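PDB 2EWO: putative agmatine deiminase from Streptococcus mutans, which probably hydrolyses agmatine to N-carbamoylputrescine and ammonia, as an agmatine deiminase of the peptidyl-arginine deiminase family. Local coordinates for residues A[15-23]-A[164-172]; A[273-281]-A[323-334]. All blocks are in the same frame, centred on the assembly; numbering follows the deposited sequence.

Interaction 1 (A[15-23]-A[164-172]); sequences FRMPGEFEK and SIHVDGEGT
R16 reaches across to the turn after strand 165-168 and gives its NE to the backbone O of G169 (3.1 Å, N-H...O 162°), while its NH2 makes a weak second bond to the same oxygen. That oxygen lies practically in the guanidinium plane, although NE approaches it tilted out of the carbonyl plane. A bend at chi3 (-83°) brings the edge of the guanidinium to G169 O. NH2 also forms a salt bridge with E22 OE2 at 2.8 Å, and NH1 pairs with D109, so the guanidinium has three partners, G169 O, E22 and D109. E22 OE2 takes in addition the backbone N of G19 (2.8 Å), met from above the carboxylate plane, which ties E22 back across the type I turn G19-E22. The packed part lies at V167, a buried residue pointing at the loop. Its CG2 meets SE of the selenomethionine M17 at 3.5 Å, and its CG1 lies 3.9 Å from M17 O. With CG trans to the backbone N (chi1 172°) and the chain extended, M17 reaches V167 and crosses its side chain at a slant, also touching T104. The part at E20 and F21 is looser, and both residues are partly exposed: F21 comes obliquely to the backbone of D168 and G169 with CZ 4.2 Å from G169 N, and G19 CA sits over one face of that ring. E20 brings OE1 to the edge of the buried H166 ring, 4.0 Å from CE1, without a hydrogen bond; H166 in turn meets the ring of H360. The loop before strand 24-29 is thus held against the beta hairpin of strands 165-168 and 172-176, in the pentein fold of guanidino-group-modifying enzymes.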
# COMPACT_ATOMS: atom_id res chain seq x y z
N PHE A 15 -11.02 33.01 -18.88
CA PHE A 15 -9.92 32.08 -19.07
C PHE A 15 -10.21 31.24 -20.30
O PHE A 15 -11.36 31.14 -20.73
CB PHE A 15 -9.74 31.17 -17.85
CG PHE A 15 -9.16 31.86 -16.65
CD1 PHE A 15 -9.87 32.86 -15.98
CD2 PHE A 15 -7.90 31.51 -16.17
CE1 PHE A 15 -9.35 33.49 -14.86
CE2 PHE A 15 -7.36 32.14 -15.04
CZ PHE A 15 -8.09 33.13 -14.39
N ARG A 16 -9.17 30.63 -20.86
CA ARG A 16 -9.31 29.83 -22.07
C ARG A 16 -8.15 28.87 -22.27
O ARG A 16 -6.99 29.24 -22.13
CB ARG A 16 -9.38 30.74 -23.30
CG ARG A 16 -8.33 31.87 -23.29
CD ARG A 16 -8.21 32.59 -24.63
NE ARG A 16 -7.33 31.87 -25.55
CZ ARG A 16 -6.00 31.83 -25.45
NH1 ARG A 16 -5.39 32.47 -24.46
NH2 ARG A 16 -5.28 31.13 -26.32
N MSE A 17 -8.47 27.62 -22.61
CA MSE A 17 -7.44 26.64 -22.86
C MSE A 17 -6.68 27.14 -24.08
O MSE A 17 -7.23 27.20 -25.18
CB MSE A 17 -8.05 25.27 -23.15
CG MSE A 17 -7.02 24.23 -23.62
SE MSE A 17 -7.76 22.47 -24.04
CE MSE A 17 -6.17 21.36 -23.77
N PRO A 18 -5.40 27.52 -23.89
CA PRO A 18 -4.52 28.04 -24.94
C PRO A 18 -4.08 26.89 -25.82
O PRO A 18 -4.01 25.76 -25.37
CB PRO A 18 -3.36 28.61 -24.15
CG PRO A 18 -3.19 27.54 -23.12
CD PRO A 18 -4.63 27.33 -22.65
N GLY A 19 -3.75 27.20 -27.07
CA GLY A 19 -3.31 26.17 -28.00
C GLY A 19 -2.11 25.38 -27.53
O GLY A 19 -1.15 25.93 -26.98
N GLU A 20 -2.16 24.08 -27.76
CA GLU A 20 -1.08 23.18 -27.36
C GLU A 20 0.29 23.71 -27.78
O GLU A 20 1.28 23.52 -27.07
CB GLU A 20 -1.32 21.80 -27.96
CG GLU A 20 -0.48 20.70 -27.34
CD GLU A 20 -1.01 19.30 -27.65
OE1 GLU A 20 -2.18 19.01 -27.29
OE2 GLU A 20 -0.24 18.49 -28.24
N PHE A 21 0.32 24.37 -28.93
CA PHE A 21 1.55 24.93 -29.48
C PHE A 21 2.07 26.17 -28.76
O PHE A 21 3.28 26.42 -28.77
CB PHE A 21 1.32 25.25 -30.96
CG PHE A 21 -0.04 25.83 -31.26
CD1 PHE A 21 -0.32 27.16 -30.99
CD2 PHE A 21 -1.03 25.03 -31.83
CE1 PHE A 21 -1.58 27.69 -31.29
CE2 PHE A 21 -2.28 25.55 -32.13
CZ PHE A 21 -2.56 26.87 -31.86
N GLU A 22 1.17 26.93 -28.13
CA GLU A 22 1.59 28.13 -27.42
C GLU A 22 2.71 27.84 -26.43
O GLU A 22 3.01 26.68 -26.14
CB GLU A 22 0.38 28.77 -26.71
CG GLU A 22 -0.69 29.27 -27.67
CD GLU A 22 -1.74 30.15 -27.00
OE1 GLU A 22 -1.36 31.11 -26.29
OE2 GLU A 22 -2.96 29.90 -27.20
N LYS A 23 3.35 28.90 -25.92
CA LYS A 23 4.45 28.75 -24.98
C LYS A 23 4.01 28.05 -23.71
O LYS A 23 2.94 28.32 -23.15
CB LYS A 23 5.07 30.11 -24.65
CG LYS A 23 6.29 30.04 -23.72
CD LYS A 23 6.81 31.45 -23.39
CE LYS A 23 7.92 31.46 -22.34
NZ LYS A 23 8.28 32.85 -21.95
N SER A 164 -9.38 13.88 -25.76
CA SER A 164 -10.59 13.63 -26.54
C SER A 164 -11.03 14.96 -27.13
O SER A 164 -12.09 15.09 -27.74
CB SER A 164 -11.72 13.07 -25.66
OG SER A 164 -12.42 14.09 -24.96
N ILE A 165 -10.19 15.97 -26.94
CA ILE A 165 -10.49 17.29 -27.43
C ILE A 165 -9.21 18.06 -27.77
O ILE A 165 -8.23 18.04 -27.03
CB ILE A 165 -11.30 18.07 -26.39
CG1 ILE A 165 -10.55 18.10 -25.06
CG2 ILE A 165 -12.66 17.44 -26.23
CD1 ILE A 165 -10.98 19.22 -24.15
N HIS A 166 -9.24 18.72 -28.93
CA HIS A 166 -8.12 19.52 -29.40
C HIS A 166 -8.62 20.93 -29.64
O HIS A 166 -9.68 21.14 -30.24
CB HIS A 166 -7.54 18.95 -30.69
CG HIS A 166 -6.50 17.90 -30.48
ND1 HIS A 166 -5.38 18.11 -29.69
CD2 HIS A 166 -6.36 16.66 -30.99
CE1 HIS A 166 -4.61 17.04 -29.73
NE2 HIS A 166 -5.18 16.14 -30.51
N VAL A 167 -7.84 21.90 -29.17
CA VAL A 167 -8.22 23.30 -29.27
C VAL A 167 -7.21 24.21 -29.96
O VAL A 167 -6.01 23.95 -29.98
CB VAL A 167 -8.51 23.87 -27.87
CG1 VAL A 167 -9.18 25.22 -27.97
CG2 VAL A 167 -9.37 22.90 -27.09
N ASP A 168 -7.73 25.29 -30.53
CA ASP A 168 -6.91 26.29 -31.18
C ASP A 168 -7.15 27.59 -30.39
O ASP A 168 -8.25 27.83 -29.89
CB ASP A 168 -7.30 26.46 -32.67
CG ASP A 168 -8.64 27.18 -32.86
OD1 ASP A 168 -9.69 26.64 -32.46
OD2 ASP A 168 -8.64 28.29 -33.42
N GLY A 169 -6.11 28.41 -30.27
CA GLY A 169 -6.22 29.65 -29.53
C GLY A 169 -7.62 30.23 -29.38
O GLY A 169 -8.08 30.45 -28.25
N GLU A 170 -8.32 30.45 -30.49
CA GLU A 170 -9.66 31.04 -30.45
C GLU A 170 -10.86 30.10 -30.48
O GLU A 170 -10.83 29.04 -31.11
CB GLU A 170 -9.82 32.10 -31.56
CG GLU A 170 -9.13 31.77 -32.88
CD GLU A 170 -7.69 32.29 -32.95
OE1 GLU A 170 -6.85 31.84 -32.13
OE2 GLU A 170 -7.40 33.15 -33.81
N GLY A 171 -11.91 30.53 -29.80
CA GLY A 171 -13.16 29.79 -29.66
C GLY A 171 -13.51 28.59 -30.54
O GLY A 171 -14.58 28.56 -31.14
N THR A 172 -12.64 27.60 -30.59
CA THR A 172 -12.94 26.43 -31.40
C THR A 172 -12.25 25.20 -30.85
O THR A 172 -11.10 25.26 -30.42
CB THR A 172 -12.50 26.62 -32.86
OG1 THR A 172 -13.14 27.78 -33.41
CG2 THR A 172 -12.88 25.40 -33.70

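Interaction 2 (A[273-281]-A[323-334]); sequences KMCVTKEPC and YGDENDQLAKQQ
D325 sends its carboxylate into the bend of the loop at T277-E279, and each atom from CB outward has a partner there. CB lies against the methyl of T277, 3.6 Å from CG2, the two side chains crossing at about a right angle. CG lies against the same threonine, 3.3 Å from its CB. At the tip, OD1 accepts from E279 N (2.9 Å) through its syn lone pair, and OD2 accepts from K278 N (2.8 Å) on the syn side, a little out of plane; K278 N also leans weakly on OD1. OD2 has a second donor, N327 N, which comes from above the carboxylate plane. Having CG trans to the backbone N (chi1 -174°) sets the carboxylate facing the loop. These several backbone N-H groups should stabilise its negative charge. Beside it, the E326 side chain runs along K278, whose amine turns away to D242. Further on, C275 packs its CB on L330 CD2 (3.7 Å) and its SG on A331 CB (3.9 Å), while at the other end C281 SG lies oblique to the Y323 ring, 4.9 Å from its centroid, a cysteine sulfur-aromatic contact. Within 323-334, D325 thus closes an Asx turn inside the type I turn D325-D328 that leads into helix 328-338, and the same carboxylate fastens the loop 273-281 to that entry.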
# COMPACT_ATOMS: atom_id res chain seq x y z
N LYS A 273 -1.53 16.63 -44.06
CA LYS A 273 -1.57 15.19 -44.22
C LYS A 273 -0.47 14.45 -43.49
O LYS A 273 0.71 14.66 -43.73
CB LYS A 273 -1.54 14.82 -45.71
CG LYS A 273 -2.88 14.96 -46.42
CD LYS A 273 -2.80 14.31 -47.80
CE LYS A 273 -4.09 14.44 -48.58
NZ LYS A 273 -4.00 13.74 -49.90
N MSE A 274 -0.89 13.57 -42.59
CA MSE A 274 0.03 12.74 -41.82
C MSE A 274 -0.11 11.35 -42.44
O MSE A 274 -1.10 11.07 -43.11
CB MSE A 274 -0.40 12.71 -40.34
CG MSE A 274 0.56 11.98 -39.39
SE MSE A 274 2.30 12.87 -39.16
CE MSE A 274 1.67 14.49 -38.27
N CYS A 275 0.87 10.48 -42.23
CA CYS A 275 0.78 9.14 -42.79
C CYS A 275 0.45 8.15 -41.69
O CYS A 275 0.55 8.46 -40.50
CB CYS A 275 2.10 8.74 -43.44
SG CYS A 275 3.42 8.46 -42.24
N VAL A 276 0.07 6.95 -42.10
CA VAL A 276 -0.26 5.86 -41.18
C VAL A 276 0.72 4.72 -41.42
O VAL A 276 1.25 4.57 -42.53
CB VAL A 276 -1.71 5.34 -41.40
CG1 VAL A 276 -2.72 6.37 -40.90
CG2 VAL A 276 -1.96 5.04 -42.87
N THR A 277 0.97 3.91 -40.40
CA THR A 277 1.88 2.78 -40.56
C THR A 277 1.40 1.89 -41.71
O THR A 277 0.24 1.96 -42.11
CB THR A 277 1.96 1.95 -39.26
OG1 THR A 277 0.64 1.65 -38.79
CG2 THR A 277 2.72 2.70 -38.19
N LYS A 278 2.31 1.09 -42.25
CA LYS A 278 1.98 0.18 -43.34
C LYS A 278 1.92 -1.23 -42.74
O LYS A 278 1.48 -2.18 -43.37
CB LYS A 278 3.05 0.26 -44.45
CG LYS A 278 2.63 -0.28 -45.83
CD LYS A 278 1.74 0.69 -46.64
CE LYS A 278 0.26 0.62 -46.23
NZ LYS A 278 -0.39 -0.69 -46.53
N GLU A 279 2.37 -1.32 -41.49
CA GLU A 279 2.39 -2.57 -40.73
C GLU A 279 2.02 -2.30 -39.28
O GLU A 279 2.74 -1.62 -38.55
CB GLU A 279 3.76 -3.22 -40.78
CG GLU A 279 4.01 -4.07 -42.01
CD GLU A 279 3.05 -5.24 -42.11
OE1 GLU A 279 2.95 -6.01 -41.13
OE2 GLU A 279 2.40 -5.39 -43.17
N PRO A 280 0.87 -2.84 -38.83
CA PRO A 280 0.41 -2.66 -37.45
C PRO A 280 1.33 -3.31 -36.42
O PRO A 280 1.93 -4.37 -36.68
CB PRO A 280 -0.98 -3.31 -37.48
CG PRO A 280 -0.77 -4.44 -38.46
CD PRO A 280 -0.01 -3.76 -39.57
N CYS A 281 1.45 -2.71 -35.25
CA CYS A 281 2.32 -3.26 -34.21
C CYS A 281 1.82 -4.63 -33.73
O CYS A 281 0.71 -4.74 -33.19
CB CYS A 281 2.38 -2.30 -33.02
SG CYS A 281 2.75 -0.62 -33.49
N TYR A 323 7.54 3.85 -34.49
CA TYR A 323 7.28 2.42 -34.28
C TYR A 323 8.23 1.48 -35.03
O TYR A 323 8.33 0.29 -34.71
CB TYR A 323 5.84 2.10 -34.66
CG TYR A 323 4.85 3.12 -34.16
CD1 TYR A 323 4.65 3.33 -32.79
CD2 TYR A 323 4.11 3.90 -35.05
CE1 TYR A 323 3.75 4.29 -32.33
CE2 TYR A 323 3.21 4.86 -34.60
CZ TYR A 323 3.03 5.06 -33.25
OH TYR A 323 2.13 6.01 -32.82
N GLY A 324 8.94 2.01 -36.02
CA GLY A 324 9.83 1.16 -36.79
C GLY A 324 9.03 0.60 -37.96
O GLY A 324 9.15 -0.57 -38.34
N ASP A 325 8.19 1.47 -38.51
CA ASP A 325 7.33 1.16 -39.64
C ASP A 325 7.99 1.61 -40.93
O ASP A 325 9.04 2.27 -40.91
CB ASP A 325 5.98 1.86 -39.45
CG ASP A 325 4.97 1.48 -40.51
OD1 ASP A 325 4.43 0.36 -40.43
OD2 ASP A 325 4.72 2.30 -41.42
N GLU A 326 7.38 1.24 -42.05
CA GLU A 326 7.87 1.58 -43.38
C GLU A 326 7.67 3.08 -43.62
O GLU A 326 8.59 3.79 -44.03
CB GLU A 326 7.12 0.74 -44.43
CG GLU A 326 7.66 0.83 -45.86
CD GLU A 326 7.07 -0.23 -46.80
OE1 GLU A 326 5.83 -0.40 -46.81
OE2 GLU A 326 7.85 -0.88 -47.53
N ASN A 327 6.46 3.56 -43.35
CA ASN A 327 6.15 4.98 -43.52
C ASN A 327 6.54 5.77 -42.28
O ASN A 327 5.87 6.73 -41.90
CB ASN A 327 4.65 5.15 -43.80
CG ASN A 327 4.34 5.17 -45.29
OD1 ASN A 327 3.21 4.90 -45.71
ND2 ASN A 327 5.35 5.52 -46.10
N ASP A 328 7.65 5.37 -41.66
CA ASP A 328 8.15 6.00 -40.44
C ASP A 328 8.92 7.30 -40.73
O ASP A 328 8.51 8.38 -40.29
CB ASP A 328 9.05 5.01 -39.68
CG ASP A 328 9.15 5.32 -38.18
OD1 ASP A 328 8.09 5.48 -37.52
OD2 ASP A 328 10.29 5.38 -37.67
N GLN A 329 10.01 7.19 -41.48
CA GLN A 329 10.82 8.36 -41.81
C GLN A 329 9.99 9.42 -42.52
O GLN A 329 10.32 10.60 -42.47
CB GLN A 329 12.00 7.95 -42.69
CG GLN A 329 12.96 6.95 -42.06
CD GLN A 329 12.34 5.59 -41.81
OE1 GLN A 329 11.48 5.13 -42.58
NE2 GLN A 329 12.78 4.92 -40.74
N LEU A 330 8.92 8.97 -43.18
CA LEU A 330 8.03 9.89 -43.88
C LEU A 330 7.27 10.76 -42.89
O LEU A 330 7.02 11.95 -43.13
CB LEU A 330 7.01 9.10 -44.72
CG LEU A 330 5.78 9.88 -45.19
CD1 LEU A 330 6.18 11.05 -46.07
CD2 LEU A 330 4.87 8.93 -45.95
N ALA A 331 6.90 10.15 -41.76
CA ALA A 331 6.17 10.85 -40.71
C ALA A 331 7.00 12.01 -40.18
O ALA A 331 6.49 13.12 -40.02
CB ALA A 331 5.84 9.88 -39.58
N LYS A 332 8.28 11.73 -39.92
CA LYS A 332 9.19 12.76 -39.41
C LYS A 332 9.35 13.89 -40.42
O LYS A 332 9.54 15.05 -40.05
CB LYS A 332 10.56 12.14 -39.09
CG LYS A 332 11.53 13.12 -38.47
CD LYS A 332 12.88 12.48 -38.19
CE LYS A 332 13.87 13.49 -37.63
NZ LYS A 332 15.22 12.89 -37.41
N GLN A 333 9.26 13.54 -41.71
CA GLN A 333 9.37 14.52 -42.79
C GLN A 333 8.12 15.36 -42.83
O GLN A 333 8.18 16.59 -42.87
CB GLN A 333 9.55 13.82 -44.15
CG GLN A 333 9.39 14.73 -45.39
CD GLN A 333 9.52 13.98 -46.72
OE1 GLN A 333 9.06 14.45 -47.77
NE2 GLN A 333 10.15 12.80 -46.68
N GLN A 334 6.97 14.69 -42.82
CA GLN A 334 5.69 15.39 -42.86
C GLN A 334 5.54 16.40 -41.73
O GLN A 334 5.23 17.57 -41.98
CB GLN A 334 4.53 14.39 -42.82
CG GLN A 334 4.51 13.41 -43.99
CD GLN A 334 3.10 12.92 -44.31
OE1 GLN A 334 2.42 12.32 -43.47
NE2 GLN A 334 2.66 13.17 -45.54

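The two contacts follow one another along the chain and do not touch: their centres are 26 Å apart and their nearest atoms about 10 Å. They share no helix or strand. Interaction 1, the nearer to the chain centre, joins a loop to a strand and the turn after it; interaction 2 joins a loop to the start of a helix, farther out. Both are partly buried, but exposed residues take part in interaction 2 and none in interaction 1. Their chemistry is reversed: in interaction 1 a cationic side chain gives hydrogen bonds to a carbonyl, whereas in interaction 2 an anionic one receives them from amides. No other subunit touches either contact.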